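Side-chain contact in leucyl-tRNA synthetase (PDB 3PZ6), which probably attaches leucine to tRNA(Leu) using ATP and is represented here by its CP1 domain, which edits mischarged tRNA by deacylation: residues Gly107-Asn112 / Val119-Ala124. The protein carries 2 engineered substitutions. Sequence-based numbering, arbitrary orientation.
Sequences GAYYIN and VSEHAA
With CG set anti to the carbonyl carbon (chi1 -54°), Tyr109 swings its ring across to the chain of residues 119-124, where it meets Val119, Glu121 and Ala124. Val119 supplies CG2, the methyl that its own chi1 places between the backbone N and the carbonyl carbon; this branch comes to 3.9 Å from Tyr109 CD2, approaching the ring obliquely, and the two side chains cross at about a right angle. Ala124, in the first turn of helix 121-128, lays its methyl over one face of the ring. Its CB is 3.7 Å from the Tyr109 ring centroid and 18° off the normal, a CH-pi contact displaced toward CZ and CE2, each 3.6 Å from that CB. At the far end of the ring the phenol oxygen reaches the start of the helix, with Tyr109 OH 3.6 Å from Glu121 CA and also against the CB and CG methylenes.

Next to the ring the backbones are joined by an antiparallel hydrogen-bonded pair, Gly107 with Val119: Gly107 N donates to Val119 O at 2.9 Å, and Val119 N returns a longer bond to Gly107 O at 3.2 Å. Ser120, right before helix 121-128, is its N-cap, OG accepting from Ala123 N at 3.2 Å; its backbone also bonds to Thr181. Ser120 O also accepts from Ala124 N, which helps to set the first turn from which Ala124 CB points to the ring. Strand 105-110 pairs on its other edge with strand 143-148. The contact thus belongs to a beta hairpin, 105-110 and 115-120, whose second strand runs into an N-capped helix, with the tyrosine of the first strand packed against its first turn, in the CP1 editing domain.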
loop_
_atom_site.group_PDB
_atom_site.type_symbol
_atom_site.label_atom_id
_atom_site.label_comp_id
_atom_site.label_asym_id
_atom_site.label_seq_id
_atom_site.Cartn_x
_atom_site.Cartn_y
_atom_site.Cartn_z
ATOM N N GLY A 107 -13.165 6.797 5.402
ATOM C CA GLY A 107 -13.619 8.162 5.214
ATOM C C GLY A 107 -12.546 9.002 4.568
ATOM O O GLY A 107 -11.359 8.736 4.738
ATOM N N ALA A 108 -12.974 10.013 3.817
ATOM C CA ALA A 108 -12.057 10.977 3.221
ATOM C C ALA A 108 -11.972 12.220 4.108
ATOM O O ALA A 108 -12.995 12.812 4.461
ATOM C CB ALA A 108 -12.507 11.340 1.811
ATOM N N TYR A 109 -10.751 12.600 4.475
ATOM C CA TYR A 109 -10.522 13.735 5.367
ATOM C C TYR A 109 -9.469 14.678 4.796
ATOM O O TYR A 109 -8.698 14.295 3.913
ATOM C CB TYR A 109 -10.046 13.255 6.740
ATOM C CG TYR A 109 -10.929 12.233 7.410
ATOM C CD1 TYR A 109 -11.922 12.623 8.312
ATOM C CD2 TYR A 109 -10.754 10.873 7.168
ATOM C CE1 TYR A 109 -12.732 11.676 8.944
ATOM C CE2 TYR A 109 -11.554 9.924 7.791
ATOM C CZ TYR A 109 -12.540 10.329 8.674
ATOM O OH TYR A 109 -13.324 9.382 9.285
ATOM N N TYR A 110 -9.448 15.908 5.308
ATOM C CA TYR A 110 -8.350 16.833 5.076
ATOM C C TYR A 110 -7.339 16.705 6.217
ATOM O O TYR A 110 -7.721 16.593 7.388
ATOM C CB TYR A 110 -8.856 18.277 5.013
ATOM C CG TYR A 110 -9.552 18.676 3.727
ATOM C CD1 TYR A 110 -8.843 18.810 2.535
ATOM C CD2 TYR A 110 -10.913 18.961 3.713
ATOM C CE1 TYR A 110 -9.479 19.188 1.357
ATOM C CE2 TYR A 110 -11.556 19.342 2.540
ATOM C CZ TYR A 110 -10.835 19.449 1.370
ATOM O OH TYR A 110 -11.474 19.823 0.212
ATOM N N ILE A 111 -6.053 16.702 5.869
ATOM C CA ILE A 111 -4.973 16.799 6.856
ATOM C C ILE A 111 -4.431 18.231 6.838
ATOM O O ILE A 111 -4.118 18.804 7.880
ATOM C CB ILE A 111 -3.839 15.781 6.562
ATOM C CG1 ILE A 111 -4.328 14.343 6.767
ATOM C CG2 ILE A 111 -2.587 16.061 7.412
ATOM C CD1 ILE A 111 -4.525 13.921 8.227
ATOM N N ASN A 112 -4.321 18.781 5.631
ATOM C CA ASN A 112 -4.020 20.187 5.398
ATOM C C ASN A 112 -4.678 20.640 4.092
ATOM O O ASN A 112 -5.534 19.937 3.555
ATOM C CB ASN A 112 -2.503 20.440 5.394
ATOM C CG ASN A 112 -1.750 19.538 4.425
ATOM O OD1 ASN A 112 -1.884 19.656 3.204
ATOM N ND2 ASN A 112 -0.928 18.651 4.970
ATOM N N VAL A 119 -8.710 7.009 5.298
ATOM C CA VAL A 119 -8.380 6.106 6.399
ATOM C C VAL A 119 -9.646 5.612 7.083
ATOM O O VAL A 119 -10.751 6.046 6.756
ATOM C CB VAL A 119 -7.474 6.785 7.472
ATOM C CG1 VAL A 119 -6.024 6.784 7.041
ATOM C CG2 VAL A 119 -7.952 8.200 7.787
ATOM N N SER A 120 -9.474 4.699 8.033
ATOM C CA SER A 120 -10.539 4.328 8.951
ATOM C C SER A 120 -10.797 5.492 9.899
ATOM O O SER A 120 -9.912 6.324 10.123
ATOM C CB SER A 120 -10.138 3.095 9.754
ATOM O OG SER A 120 -9.046 3.381 10.614
ATOM N N GLU A 121 -12.010 5.543 10.448
ATOM C CA GLU A 121 -12.401 6.572 11.411
ATOM C C GLU A 121 -11.544 6.475 12.669
ATOM O O GLU A 121 -11.143 7.495 13.238
ATOM C CB GLU A 121 -13.884 6.441 11.763
ATOM C CG GLU A 121 -14.472 7.675 12.434
ATOM C CD GLU A 121 -15.901 7.467 12.896
ATOM O OE1 GLU A 121 -16.111 7.352 14.124
ATOM O OE2 GLU A 121 -16.809 7.410 12.038
ATOM N N HIS A 122 -11.260 5.241 13.079
ATOM C CA HIS A 122 -10.352 4.959 14.180
ATOM C C HIS A 122 -9.020 5.694 14.018
ATOM O O HIS A 122 -8.544 6.333 14.959
ATOM C CB HIS A 122 -10.114 3.452 14.278
ATOM C CG HIS A 122 -9.295 3.042 15.462
ATOM N ND1 HIS A 122 -7.925 2.896 15.405
ATOM C CD2 HIS A 122 -9.654 2.737 16.733
ATOM C CE1 HIS A 122 -7.475 2.520 16.588
ATOM N NE2 HIS A 122 -8.504 2.416 17.411
ATOM N N ALA A 123 -8.435 5.604 12.825
ATOM C CA ALA A 123 -7.154 6.245 12.528
ATOM C C ALA A 123 -7.267 7.762 12.513
ATOM O O ALA A 123 -6.391 8.446 13.032
ATOM C CB ALA A 123 -6.594 5.741 11.206
ATOM N N ALA A 124 -8.349 8.275 11.926
ATOM C CA ALA A 124 -8.594 9.719 11.824
ATOM C C ALA A 124 -8.799 10.370 13.191
ATOM O O ALA A 124 -8.354 11.495 13.418
ATOM C CB ALA A 124 -9.784 9.992 10.924
#